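Side-chain contacts in decapping nuclease RAI1 (Candida albicans, PDB 5BUD), which hydrolyses the NAD cap from the 5' end of RNAs with the help of divalent metal ions, and binds and stimulates the exoribonuclease RAT1: residues N370-R374 and N375-L379; A76-N79 and S80-A84; P381-T384 and E385-Q388; D138-D141 and M142-R145; V126-G130 and Q131-K135. One frame throughout, in Å; residues are numbered along the deposited sequence.

Interaction 1. Residues N370-R374 and N375-L379; sequences NEKLR and NGQLL
L373 O takes two backbone donors from beyond the next turn: L378 N at 3.0 Å, in the carbonyl plane and on a lone pair, and L379 N, also 3.0 Å away but almost in line with the C=O bond. One residue earlier, Q377 N donates to K372 O across 3.0 Å. G376, at phi 131°, allows the chain to widen here. Van der Waals contacts follow the same turn. With CG anti to its backbone nitrogen (chi1 -154°), Q377 runs alongside K372 and its amide meets aliphatic carbons, OE1 lying 3.7 Å from K372 CB and NE2 3.8 Å from L373 CD2. That methyl also makes an apolar contact with L378 CB at 4.2 Å. The third group is polar: R374 NE donates to N370 OD1 at 2.9 Å, nearly within the guanidinium plane, while its NH2 is bound by K347 O and P127 O. These bonds fix the rotation of the guanidinium, whose NH1 has L379 CD1 alongside at 4.0 Å. Such long-reaching bonds characterise a helix C-terminus that ends in a wider pi-type turn, here at 375-377, the L379 bond being one residue longer still.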
loop_
_atom_site.group_PDB
_atom_site.type_symbol
_atom_site.label_atom_id
_atom_site.label_comp_id
_atom_site.label_asym_id
_atom_site.label_seq_id
_atom_site.Cartn_x
_atom_site.Cartn_y
_atom_site.Cartn_z
ATOM N N ASN A 370 -7.016 24.624 -2.203
ATOM C CA ASN A 370 -8.341 24.052 -2.405
ATOM C C ASN A 370 -8.733 24.031 -3.877
ATOM O O ASN A 370 -9.206 23.000 -4.390
ATOM C CB ASN A 370 -9.382 24.800 -1.589
ATOM C CG ASN A 370 -10.797 24.345 -1.891
ATOM O OD1 ASN A 370 -11.217 23.269 -1.477
ATOM N ND2 ASN A 370 -11.549 25.177 -2.614
ATOM N N GLU A 371 -8.522 25.164 -4.554
ATOM C CA GLU A 371 -8.771 25.260 -5.999
ATOM C C GLU A 371 -7.961 24.254 -6.792
ATOM O O GLU A 371 -8.517 23.594 -7.664
ATOM C CB GLU A 371 -8.512 26.676 -6.562
ATOM C CG GLU A 371 -9.773 27.383 -7.035
ATOM C CD GLU A 371 -10.750 27.658 -5.914
ATOM O OE1 GLU A 371 -11.964 27.713 -6.184
ATOM O OE2 GLU A 371 -10.303 27.820 -4.758
ATOM N N LYS A 372 -6.667 24.135 -6.523
ATOM C CA LYS A 372 -5.867 23.142 -7.245
ATOM C C LYS A 372 -6.405 21.735 -7.012
ATOM O O LYS A 372 -6.476 20.930 -7.941
ATOM C CB LYS A 372 -4.392 23.197 -6.857
ATOM C CG LYS A 372 -3.652 24.369 -7.477
ATOM C CD LYS A 372 -2.208 24.437 -7.003
ATOM C CE LYS A 372 -2.081 25.158 -5.671
ATOM N NZ LYS A 372 -0.648 25.427 -5.355
ATOM N N LEU A 373 -6.773 21.449 -5.764
ATOM C CA LEU A 373 -7.215 20.104 -5.410
ATOM C C LEU A 373 -8.462 19.740 -6.207
ATOM O O LEU A 373 -8.588 18.621 -6.750
ATOM C CB LEU A 373 -7.460 19.988 -3.899
ATOM C CG LEU A 373 -6.160 19.839 -3.074
ATOM C CD1 LEU A 373 -6.425 19.966 -1.590
ATOM C CD2 LEU A 373 -5.443 18.527 -3.393
ATOM N N ARG A 374 -9.367 20.703 -6.283
ATOM C CA ARG A 374 -10.692 20.475 -6.855
ATOM C C ARG A 374 -10.707 20.627 -8.372
ATOM O O ARG A 374 -11.659 20.214 -8.992
ATOM C CB ARG A 374 -11.705 21.409 -6.215
ATOM C CG ARG A 374 -11.970 21.085 -4.759
ATOM C CD ARG A 374 -12.990 22.032 -4.150
ATOM N NE ARG A 374 -13.274 21.667 -2.754
ATOM C CZ ARG A 374 -14.070 20.671 -2.374
ATOM N NH1 ARG A 374 -14.708 19.946 -3.274
ATOM N NH2 ARG A 374 -14.239 20.402 -1.085
ATOM N N ASN A 375 -9.643 21.179 -8.957
ATOM C CA ASN A 375 -9.556 21.364 -10.419
ATOM C C ASN A 375 -8.368 20.665 -11.062
ATOM O O ASN A 375 -7.628 21.279 -11.851
ATOM C CB ASN A 375 -9.529 22.865 -10.753
ATOM C CG ASN A 375 -10.792 23.563 -10.333
ATOM O OD1 ASN A 375 -10.846 24.197 -9.279
ATOM N ND2 ASN A 375 -11.840 23.408 -11.132
ATOM N N GLY A 376 -8.162 19.383 -10.743
ATOM C CA GLY A 376 -7.133 18.615 -11.423
ATOM C C GLY A 376 -6.186 17.829 -10.543
ATOM O O GLY A 376 -5.804 16.728 -10.901
ATOM N N GLN A 377 -5.824 18.382 -9.389
ATOM C CA GLN A 377 -4.795 17.790 -8.548
ATOM C C GLN A 377 -5.314 16.589 -7.727
ATOM O O GLN A 377 -4.532 15.755 -7.295
ATOM C CB GLN A 377 -4.246 18.850 -7.613
ATOM C CG GLN A 377 -2.841 18.608 -7.153
ATOM C CD GLN A 377 -2.269 19.858 -6.529
ATOM O OE1 GLN A 377 -1.711 20.713 -7.231
ATOM N NE2 GLN A 377 -2.426 19.987 -5.211
ATOM N N LEU A 378 -6.622 16.545 -7.492
ATOM C CA LEU A 378 -7.291 15.388 -6.914
ATOM C C LEU A 378 -8.525 15.112 -7.760
ATOM O O LEU A 378 -8.539 14.174 -8.565
ATOM C CB LEU A 378 -7.632 15.601 -5.441
ATOM C CG LEU A 378 -7.957 14.325 -4.631
ATOM C CD1 LEU A 378 -8.090 14.615 -3.139
ATOM C CD2 LEU A 378 -9.203 13.635 -5.125
ATOM N N LEU A 379 -9.541 15.961 -7.625
ATOM C CA LEU A 379 -10.756 15.845 -8.430
ATOM C C LEU A 379 -10.475 16.253 -9.865
ATOM O O LEU A 379 -9.620 17.110 -10.125
ATOM C CB LEU A 379 -11.848 16.725 -7.858
ATOM C CG LEU A 379 -12.274 16.361 -6.428
ATOM C CD1 LEU A 379 -13.377 17.299 -5.981
ATOM C CD2 LEU A 379 -12.732 14.912 -6.400
HETATM O O HOH W 1 -11.857 19.288 -11.617
#

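Interaction 2. Residues A76-N79 and S80-A84; sequences ADFN and SLLKA
F78 packs tightly against L81 and L82 of the next helical turn, each leucine coming to a different part of its ring. L81 CD2 lies over one face, 3.9 Å from F78 CE1, whereas L82 CG approaches in the ring plane, 3.9 Å from F78 CD1. Beneath them, L82 N donates to F78 O over 2.8 Å with a nearly straight bond (170°), holding the two side chains one turn apart. The polar cap is compact too. D77 occupies the N-cap position, and S80 OG stands 3.0 Å from D77 OD2; a water joins S80 OG to D77 O, which also accepts L81 N at 3.3 Å. The loose, solvent side belongs to N79 and K83, whose exposed ends point outward and which are linked through the backbone, K83 N to N79 O at 3.0 Å. This first turn of helix 78-92 thus turns its apolar ridge to strand 131-136, where F78 and L82 meet F133, and to F103, whose ring is edge-to-face with that of F78. S80 and L81 lie against Y26 of strand 21-28.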
loop_
_atom_site.group_PDB
_atom_site.type_symbol
_atom_site.label_atom_id
_atom_site.label_comp_id
_atom_site.label_asym_id
_atom_site.label_seq_id
_atom_site.Cartn_x
_atom_site.Cartn_y
_atom_site.Cartn_z
ATOM N N ALA A 76 0.892 7.935 -6.206
ATOM C CA ALA A 76 -0.488 7.503 -6.333
ATOM C C ALA A 76 -1.265 8.521 -7.200
ATOM O O ALA A 76 -1.179 9.733 -6.999
ATOM C CB ALA A 76 -1.144 7.335 -4.983
ATOM N N ASP A 77 -2.026 7.987 -8.149
ATOM C CA ASP A 77 -2.632 8.772 -9.214
ATOM C C ASP A 77 -4.136 8.858 -9.060
ATOM O O ASP A 77 -4.854 7.965 -9.456
ATOM C CB ASP A 77 -2.286 8.134 -10.547
ATOM C CG ASP A 77 -2.771 8.954 -11.719
ATOM O OD1 ASP A 77 -3.070 10.125 -11.522
ATOM O OD2 ASP A 77 -2.854 8.422 -12.826
ATOM N N PHE A 78 -4.631 9.938 -8.481
ATOM C CA PHE A 78 -6.082 10.063 -8.349
ATOM C C PHE A 78 -6.843 10.175 -9.657
ATOM O O PHE A 78 -7.989 9.696 -9.756
ATOM C CB PHE A 78 -6.476 11.183 -7.378
ATOM C CG PHE A 78 -7.159 10.684 -6.137
ATOM C CD1 PHE A 78 -8.473 10.265 -6.187
ATOM C CD2 PHE A 78 -6.500 10.622 -4.938
ATOM C CE1 PHE A 78 -9.118 9.786 -5.055
ATOM C CE2 PHE A 78 -7.143 10.167 -3.795
ATOM C CZ PHE A 78 -8.443 9.744 -3.861
ATOM N N ASN A 79 -6.249 10.822 -10.657
ATOM C CA ASN A 79 -6.883 10.901 -11.997
ATOM C C ASN A 79 -7.330 9.544 -12.466
ATOM O O ASN A 79 -8.506 9.341 -12.788
ATOM C CB ASN A 79 -5.919 11.486 -13.025
ATOM C CG ASN A 79 -6.597 11.829 -14.335
ATOM O OD1 ASN A 79 -6.790 10.964 -15.193
ATOM N ND2 ASN A 79 -6.957 13.102 -14.507
ATOM N N SER A 80 -6.396 8.601 -12.499
ATOM C CA SER A 80 -6.687 7.265 -13.002
ATOM C C SER A 80 -7.647 6.514 -12.094
ATOM O O SER A 80 -8.527 5.819 -12.580
ATOM C CB SER A 80 -5.404 6.463 -13.283
ATOM O OG SER A 80 -4.651 6.194 -12.110
ATOM N N LEU A 81 -7.546 6.708 -10.782
ATOM C CA LEU A 81 -8.461 6.034 -9.889
ATOM C C LEU A 81 -9.877 6.552 -10.131
ATOM O O LEU A 81 -10.805 5.778 -10.217
ATOM C CB LEU A 81 -8.048 6.231 -8.423
ATOM C CG LEU A 81 -9.035 5.733 -7.341
ATOM C CD1 LEU A 81 -9.384 4.257 -7.493
ATOM C CD2 LEU A 81 -8.467 6.002 -5.953
ATOM N N LEU A 82 -10.048 7.868 -10.258
ATOM C CA LEU A 82 -11.400 8.414 -10.523
ATOM C C LEU A 82 -11.972 7.936 -11.848
ATOM O O LEU A 82 -13.183 7.726 -11.954
ATOM C CB LEU A 82 -11.431 9.949 -10.468
ATOM C CG LEU A 82 -11.113 10.544 -9.095
ATOM C CD1 LEU A 82 -11.077 12.054 -9.199
ATOM C CD2 LEU A 82 -12.048 10.058 -7.962
ATOM N N LYS A 83 -11.104 7.754 -12.836
ATOM C CA LYS A 83 -11.543 7.321 -14.172
ATOM C C LYS A 83 -12.041 5.897 -14.098
ATOM O O LYS A 83 -13.077 5.535 -14.716
ATOM C CB LYS A 83 -10.422 7.481 -15.184
ATOM C CG LYS A 83 -10.740 6.950 -16.569
ATOM C CD LYS A 83 -10.400 7.944 -17.669
ATOM C CE LYS A 83 -10.728 7.400 -19.052
ATOM N NZ LYS A 83 -9.493 6.886 -19.678
ATOM N N ALA A 84 -11.315 5.086 -13.320
ATOM C CA ALA A 84 -11.729 3.718 -13.029
ATOM C C ALA A 84 -13.044 3.720 -12.287
ATOM O O ALA A 84 -13.934 2.951 -12.625
ATOM C CB ALA A 84 -10.651 3.000 -12.209
HETATM O O HOH W 2 -4.312 5.179 -9.763
#

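Interaction 3. Residues P381-T384 and E385-Q388; sequences PEFT and EWRQ
The last helix of the chain, 381-389, carries an i to i+4 pair in which R387 folds over the ring of F383. CG of the arginine lies beside its backbone N (chi1 -70°) and the chain then bends at chi2 (-67°), which brings CG over one face of the ring in a CH-pi contact, 4.0 Å from the centroid and displaced toward the rim. Beyond CG the chain passes over the edge: CZ of F383 lies beneath the centre of the guanidinium, 3.5 Å from R387 CZ, and NH2 ends near the plane of the ring. The two planes are inclined by 63°, so this is no parallel stack. The nitrogens of the guanidinium are all engaged, NH1 by D129 and NE by E89 in salt bridges and NH2 by Q131, which restrains its rotation. E89 also accepts W386 NE1. Along the backbone, R387 N donates to F383 O at 2.9 Å and Q388 N to T384 O at 2.9 Å; Q388 then lays its CG 3.2 Å from T384 O. At the N-terminal end P381 O receives E385 N at 3.1 Å, and a water connects this carbonyl with the E385 carboxylate. The whole is a C-terminal amphipathic helix, with F383 set on L82, I85 and I86 of helix 78-92.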
loop_
_atom_site.group_PDB
_atom_site.type_symbol
_atom_site.label_atom_id
_atom_site.label_comp_id
_atom_site.label_asym_id
_atom_site.label_seq_id
_atom_site.Cartn_x
_atom_site.Cartn_y
_atom_site.Cartn_z
ATOM N N PRO A 381 -12.436 17.137 -13.817
ATOM C CA PRO A 381 -13.720 17.632 -14.323
ATOM C C PRO A 381 -14.624 16.526 -14.855
ATOM O O PRO A 381 -15.854 16.633 -14.725
ATOM C CB PRO A 381 -13.315 18.651 -15.404
ATOM C CG PRO A 381 -11.896 18.306 -15.768
ATOM C CD PRO A 381 -11.290 17.774 -14.501
ATOM N N GLU A 382 -14.038 15.452 -15.383
ATOM C CA GLU A 382 -14.801 14.289 -15.824
ATOM C C GLU A 382 -15.523 13.653 -14.636
ATOM O O GLU A 382 -16.682 13.249 -14.755
ATOM C CB GLU A 382 -13.911 13.225 -16.481
ATOM C CG GLU A 382 -13.274 13.637 -17.813
ATOM C CD GLU A 382 -11.868 14.233 -17.676
ATOM O OE1 GLU A 382 -11.091 14.053 -18.630
ATOM O OE2 GLU A 382 -11.529 14.874 -16.646
ATOM N N PHE A 383 -14.842 13.571 -13.496
ATOM C CA PHE A 383 -15.448 12.925 -12.316
ATOM C C PHE A 383 -16.527 13.756 -11.674
ATOM O O PHE A 383 -17.596 13.224 -11.356
ATOM C CB PHE A 383 -14.386 12.563 -11.265
ATOM C CG PHE A 383 -14.960 11.926 -10.010
ATOM C CD1 PHE A 383 -15.526 10.658 -10.057
ATOM C CD2 PHE A 383 -14.941 12.589 -8.798
ATOM C CE1 PHE A 383 -16.056 10.060 -8.916
ATOM C CE2 PHE A 383 -15.465 12.000 -7.652
ATOM C CZ PHE A 383 -16.020 10.740 -7.715
ATOM N N THR A 384 -16.267 15.054 -11.474
ATOM C CA THR A 384 -17.280 15.960 -10.916
ATOM C C THR A 384 -18.562 15.973 -11.784
ATOM O O THR A 384 -19.684 15.870 -11.259
ATOM C CB THR A 384 -16.721 17.384 -10.665
ATOM O OG1 THR A 384 -16.266 17.980 -11.893
ATOM C CG2 THR A 384 -15.535 17.340 -9.682
ATOM N N GLU A 385 -18.387 16.046 -13.102
ATOM C CA GLU A 385 -19.533 16.014 -14.027
ATOM C C GLU A 385 -20.291 14.713 -13.905
ATOM O O GLU A 385 -21.518 14.715 -13.813
ATOM C CB GLU A 385 -19.094 16.173 -15.477
ATOM C CG GLU A 385 -20.267 16.289 -16.420
ATOM C CD GLU A 385 -19.871 16.400 -17.878
ATOM O OE1 GLU A 385 -18.802 16.957 -18.191
ATOM O OE2 GLU A 385 -20.663 15.930 -18.708
ATOM N N TRP A 386 -19.562 13.592 -13.921
ATOM C CA TRP A 386 -20.216 12.301 -13.718
ATOM C C TRP A 386 -21.072 12.324 -12.452
ATOM O O TRP A 386 -22.245 11.959 -12.491
ATOM C CB TRP A 386 -19.219 11.137 -13.676
ATOM C CG TRP A 386 -19.807 9.909 -13.016
ATOM C CD1 TRP A 386 -19.440 9.361 -11.805
ATOM C CD2 TRP A 386 -20.904 9.110 -13.498
ATOM N NE1 TRP A 386 -20.240 8.268 -11.513
ATOM C CE2 TRP A 386 -21.139 8.089 -12.531
ATOM C CE3 TRP A 386 -21.711 9.153 -14.643
ATOM C CZ2 TRP A 386 -22.128 7.123 -12.691
ATOM C CZ3 TRP A 386 -22.711 8.191 -14.790
ATOM C CH2 TRP A 386 -22.906 7.190 -13.819
ATOM N N ARG A 387 -20.506 12.746 -11.330
ATOM C CA ARG A 387 -21.273 12.703 -10.071
ATOM C C ARG A 387 -22.482 13.678 -10.016
ATOM O O ARG A 387 -23.555 13.358 -9.434
ATOM C CB ARG A 387 -20.369 12.915 -8.851
ATOM C CG ARG A 387 -19.418 11.748 -8.568
ATOM C CD ARG A 387 -20.184 10.499 -8.129
ATOM N NE ARG A 387 -19.320 9.487 -7.530
ATOM C CZ ARG A 387 -18.905 9.490 -6.263
ATOM N NH1 ARG A 387 -19.242 10.466 -5.442
ATOM N NH2 ARG A 387 -18.111 8.510 -5.830
ATOM N N GLN A 388 -22.306 14.855 -10.608
ATOM C CA GLN A 388 -23.397 15.833 -10.712
ATOM C C GLN A 388 -24.540 15.277 -11.553
ATOM O O GLN A 388 -25.700 15.560 -11.270
ATOM C CB GLN A 388 -22.908 17.146 -11.319
ATOM C CG GLN A 388 -22.014 17.950 -10.388
ATOM C CD GLN A 388 -21.069 18.876 -11.134
ATOM O OE1 GLN A 388 -21.068 18.938 -12.374
ATOM N NE2 GLN A 388 -20.234 19.576 -10.384
HETATM O O HOH W 3 -16.764 18.074 -17.145
#

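Interaction 4. Residues D138-D141 and M142-R145; sequences DELD and MKRR
M142, the first residue of the second turn, donates its N to D138 O at 3.0 Å and tucks CG against the same oxygen at 3.4 Å. K143 next lies beside L140, both pointing the same way; the aliphatic part of the lysine makes the contact, with its CE 4.1 Å from L140 CD2. R144 has CG anti to its carbonyl carbon (chi1 -67°), which places that atom 3.3 Å from L140 O. Its extended chain then carries the guanidinium to L140, whose CD1 sits over one face, 4.0 Å from R144 NH2. The charge is met by D122 in a salt bridge; D141 OD1 stays 4.6 Å from R144 NH1, beyond bridging distance, and D141 OD2 is instead bonded by S136 OG. Finally, R145 N donates to D141 O at 2.8 Å, and the R145 guanidinium turns a face to that oxygen, with M142 SD at its edge. Helix 138-155 begins here, directly after strand 131-136, and D138 ties back to that strand by a salt bridge with K135, while R144 reaches strand 121-128 at D122.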
loop_
_atom_site.group_PDB
_atom_site.type_symbol
_atom_site.label_atom_id
_atom_site.label_comp_id
_atom_site.label_asym_id
_atom_site.label_seq_id
_atom_site.Cartn_x
_atom_site.Cartn_y
_atom_site.Cartn_z
ATOM N N ASP A 138 1.859 15.294 -2.296
ATOM C CA ASP A 138 2.895 14.894 -3.245
ATOM C C ASP A 138 4.174 15.709 -3.149
ATOM O O ASP A 138 5.263 15.139 -3.161
ATOM C CB ASP A 138 2.358 14.949 -4.671
ATOM C CG ASP A 138 1.309 13.894 -4.924
ATOM O OD1 ASP A 138 1.334 12.860 -4.205
ATOM O OD2 ASP A 138 0.465 14.108 -5.837
ATOM N N GLU A 139 4.053 17.028 -3.024
ATOM C CA GLU A 139 5.244 17.875 -3.003
ATOM C C GLU A 139 6.081 17.617 -1.753
ATOM O O GLU A 139 7.299 17.429 -1.856
ATOM C CB GLU A 139 4.877 19.356 -3.162
ATOM C CG GLU A 139 4.404 19.669 -4.574
ATOM C CD GLU A 139 3.822 21.065 -4.737
ATOM O OE1 GLU A 139 4.045 21.932 -3.856
ATOM O OE2 GLU A 139 3.147 21.297 -5.765
ATOM N N LEU A 140 5.444 17.560 -0.584
ATOM C CA LEU A 140 6.170 17.229 0.635
ATOM C C LEU A 140 6.834 15.842 0.573
ATOM O O LEU A 140 7.983 15.690 0.980
ATOM C CB LEU A 140 5.289 17.329 1.894
ATOM C CG LEU A 140 5.156 18.699 2.556
ATOM C CD1 LEU A 140 4.463 18.549 3.901
ATOM C CD2 LEU A 140 6.509 19.404 2.709
ATOM N N ASP A 141 6.113 14.847 0.079
ATOM C CA ASP A 141 6.662 13.498 -0.081
ATOM C C ASP A 141 7.922 13.468 -0.955
ATOM O O ASP A 141 8.933 12.867 -0.581
ATOM C CB ASP A 141 5.620 12.585 -0.713
ATOM C CG ASP A 141 4.547 12.140 0.266
ATOM O OD1 ASP A 141 4.753 12.262 1.491
ATOM O OD2 ASP A 141 3.490 11.641 -0.200
ATOM N N MET A 142 7.850 14.116 -2.114
ATOM C CA MET A 142 8.989 14.178 -3.022
ATOM C C MET A 142 10.171 14.872 -2.350
ATOM O O MET A 142 11.309 14.446 -2.504
ATOM C CB MET A 142 8.638 14.910 -4.318
ATOM C CG MET A 142 7.761 14.132 -5.283
ATOM S SD MET A 142 8.464 12.558 -5.820
ATOM C CE MET A 142 10.141 13.008 -6.262
ATOM N N LYS A 143 9.894 15.936 -1.608
ATOM C CA LYS A 143 10.948 16.680 -0.929
ATOM C C LYS A 143 11.622 15.814 0.130
ATOM O O LYS A 143 12.857 15.836 0.287
ATOM C CB LYS A 143 10.385 17.957 -0.313
ATOM C CG LYS A 143 11.431 18.940 0.163
ATOM C CD LYS A 143 10.887 19.824 1.281
ATOM C CE LYS A 143 10.617 19.017 2.550
ATOM N NZ LYS A 143 10.620 19.878 3.758
ATOM N N ARG A 144 10.824 15.036 0.846
ATOM C CA ARG A 144 11.385 14.121 1.828
ATOM C C ARG A 144 12.169 12.999 1.164
ATOM O O ARG A 144 13.222 12.614 1.660
ATOM C CB ARG A 144 10.301 13.560 2.715
ATOM C CG ARG A 144 9.711 14.645 3.581
ATOM C CD ARG A 144 8.370 14.276 4.147
ATOM N NE ARG A 144 7.966 15.291 5.107
ATOM C CZ ARG A 144 6.749 15.419 5.616
ATOM N NH1 ARG A 144 5.760 14.595 5.269
ATOM N NH2 ARG A 144 6.524 16.383 6.484
ATOM N N ARG A 145 11.661 12.490 0.048
ATOM C CA ARG A 145 12.357 11.444 -0.683
ATOM C C ARG A 145 13.711 11.961 -1.215
ATOM O O ARG A 145 14.713 11.264 -1.131
ATOM C CB ARG A 145 11.485 10.890 -1.810
ATOM C CG ARG A 145 11.850 9.467 -2.206
ATOM C CD ARG A 145 10.962 8.899 -3.310
ATOM N NE ARG A 145 9.661 8.432 -2.812
ATOM C CZ ARG A 145 8.472 8.958 -3.113
ATOM N NH1 ARG A 145 8.363 10.000 -3.937
ATOM N NH2 ARG A 145 7.373 8.430 -2.587
#

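Interaction 5. Residues V126-G130 and Q131-K135; sequences VPFDG and QLFIK
The carbonyl oxygen of Q131 is approached by two groups of the facing strand: F128 N donates to it at 2.8 Å, and P127 CA comes to 3.3 Å in a CA-H...O contact. F128 O in turn receives Q131 N at 3.0 Å, from a donor lying 58° out of the carbonyl plane. This reciprocal F128/Q131 pair closes the turn. Two further bonds join V126 and F133, V126 N to F133 O at 2.8 Å and F133 N to V126 O at 2.9 Å. Between these hydrogen-bonded pairs, P127 and L132 form a non-hydrogen-bonded one, their side chains meeting at P127 CB and L132 CD2, 4.1 Å apart. On the other face a chi1 of -67° sets the F133 ring beside its backbone N and across the hairpin, where CE2 touches F128 CB at 3.8 Å and lies 3.4 Å from F128 O, which it meets edge-on; CE2 likewise sits at the edge of the F128 ring. D129 and G130 both have positive phi, as the type I' turn of a two-residue hairpin requires. Strand 121-128 runs beside strand 349-354, and strand 131-136 beside strand 100-103. The face carrying V126 and F133 is packed by L373 of helix 367-377, by F78 and L82 of helix 78-92, and by F383 of the C-terminal helix.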
loop_
_atom_site.group_PDB
_atom_site.type_symbol
_atom_site.label_atom_id
_atom_site.label_comp_id
_atom_site.label_asym_id
_atom_site.label_seq_id
_atom_site.Cartn_x
_atom_site.Cartn_y
_atom_site.Cartn_z
ATOM N N VAL A 126 -10.441 16.252 0.924
ATOM C CA VAL A 126 -11.282 17.051 0.044
ATOM C C VAL A 126 -12.692 16.449 0.077
ATOM O O VAL A 126 -12.902 15.358 -0.429
ATOM C CB VAL A 126 -10.732 17.080 -1.395
ATOM C CG1 VAL A 126 -11.659 17.871 -2.319
ATOM C CG2 VAL A 126 -9.317 17.655 -1.425
ATOM N N PRO A 127 -13.650 17.147 0.709
ATOM C CA PRO A 127 -15.030 16.673 0.697
ATOM C C PRO A 127 -15.691 16.942 -0.646
ATOM O O PRO A 127 -15.562 18.066 -1.204
ATOM C CB PRO A 127 -15.709 17.498 1.789
ATOM C CG PRO A 127 -14.618 18.176 2.539
ATOM C CD PRO A 127 -13.483 18.324 1.585
ATOM N N PHE A 128 -16.414 15.939 -1.155
ATOM C CA PHE A 128 -17.115 16.081 -2.431
ATOM C C PHE A 128 -18.186 15.017 -2.589
ATOM O O PHE A 128 -17.938 13.830 -2.372
ATOM C CB PHE A 128 -16.132 16.032 -3.620
ATOM C CG PHE A 128 -16.815 16.101 -4.954
ATOM C CD1 PHE A 128 -16.953 14.967 -5.737
ATOM C CD2 PHE A 128 -17.401 17.281 -5.386
ATOM C CE1 PHE A 128 -17.624 15.017 -6.945
ATOM C CE2 PHE A 128 -18.077 17.335 -6.593
ATOM C CZ PHE A 128 -18.197 16.198 -7.372
ATOM N N ASP A 129 -19.387 15.464 -2.949
ATOM C CA ASP A 129 -20.514 14.581 -3.165
ATOM C C ASP A 129 -20.782 13.641 -2.003
ATOM O O ASP A 129 -21.085 12.483 -2.205
ATOM C CB ASP A 129 -20.293 13.763 -4.440
ATOM C CG ASP A 129 -21.578 13.124 -4.949
ATOM O OD1 ASP A 129 -22.654 13.644 -4.597
ATOM O OD2 ASP A 129 -21.501 12.108 -5.679
ATOM N N GLY A 130 -20.626 14.141 -0.796
ATOM C CA GLY A 130 -20.957 13.396 0.422
ATOM C C GLY A 130 -19.862 12.448 0.870
ATOM O O GLY A 130 -20.099 11.607 1.730
ATOM N N GLN A 131 -18.679 12.563 0.254
ATOM C CA GLN A 131 -17.530 11.706 0.565
ATOM C C GLN A 131 -16.261 12.504 0.789
ATOM O O GLN A 131 -16.141 13.619 0.325
ATOM C CB GLN A 131 -17.300 10.693 -0.555
ATOM C CG GLN A 131 -18.558 9.905 -0.820
ATOM C CD GLN A 131 -18.440 8.892 -1.918
ATOM O OE1 GLN A 131 -18.014 9.204 -3.029
ATOM N NE2 GLN A 131 -18.883 7.676 -1.632
ATOM N N LEU A 132 -15.318 11.888 1.486
ATOM C CA LEU A 132 -13.986 12.428 1.717
ATOM C C LEU A 132 -12.982 11.739 0.830
ATOM O O LEU A 132 -12.789 10.523 0.905
ATOM C CB LEU A 132 -13.557 12.186 3.145
ATOM C CG LEU A 132 -14.332 12.847 4.259
ATOM C CD1 LEU A 132 -13.568 12.572 5.526
ATOM C CD2 LEU A 132 -14.492 14.336 4.035
ATOM N N PHE A 133 -12.352 12.527 -0.030
ATOM C CA PHE A 133 -11.305 12.086 -0.891
ATOM C C PHE A 133 -9.968 12.459 -0.228
ATOM O O PHE A 133 -9.733 13.642 0.102
ATOM C CB PHE A 133 -11.467 12.732 -2.275
ATOM C CG PHE A 133 -12.685 12.248 -3.002
ATOM C CD1 PHE A 133 -12.622 11.118 -3.808
ATOM C CD2 PHE A 133 -13.919 12.877 -2.821
ATOM C CE1 PHE A 133 -13.752 10.650 -4.461
ATOM C CE2 PHE A 133 -15.054 12.403 -3.470
ATOM C CZ PHE A 133 -14.972 11.296 -4.293
ATOM N N ILE A 134 -9.116 11.448 -0.003
ATOM C CA ILE A 134 -7.893 11.651 0.748
ATOM C C ILE A 134 -6.678 11.233 -0.077
ATOM O O ILE A 134 -6.635 10.125 -0.613
ATOM C CB ILE A 134 -7.945 10.926 2.127
ATOM C CG1 ILE A 134 -9.125 11.403 2.972
ATOM C CG2 ILE A 134 -6.684 11.205 2.931
ATOM C CD1 ILE A 134 -9.244 10.698 4.326
ATOM N N LYS A 135 -5.727 12.152 -0.225
ATOM C CA LYS A 135 -4.513 11.897 -0.942
ATOM C C LYS A 135 -3.358 12.482 -0.190
ATOM O O LYS A 135 -3.519 13.296 0.739
ATOM C CB LYS A 135 -4.537 12.485 -2.382
ATOM C CG LYS A 135 -4.149 13.944 -2.484
ATOM C CD LYS A 135 -4.232 14.489 -3.912
ATOM C CE LYS A 135 -3.140 13.965 -4.814
ATOM N NZ LYS A 135 -1.880 14.667 -4.548
#

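Overall arrangement
Along the chain the order is interaction 2, 5, 4, 1 and 3, in a protein of the PD-(D/E)XK nuclease family. Interaction 5, a hairpin, is the hub: its centre lies about 11 Å from that of interaction 1, 14 Å from interaction 2 and 13 Å from interaction 3, and each of them touches it. Helices 78-92, 367-377 and 381-389 thus meet on this hairpin, T384 packing on F128 and L378 on V126. L378 and L82 also join interactions 1 and 2. Interaction 4 stands apart, about 22 Å between centres from interaction 5, joined to it by the chain and the K135-D138 salt bridge. Through these contacts the hairpin ties the C-terminal helices to the sheet, away from the metal site.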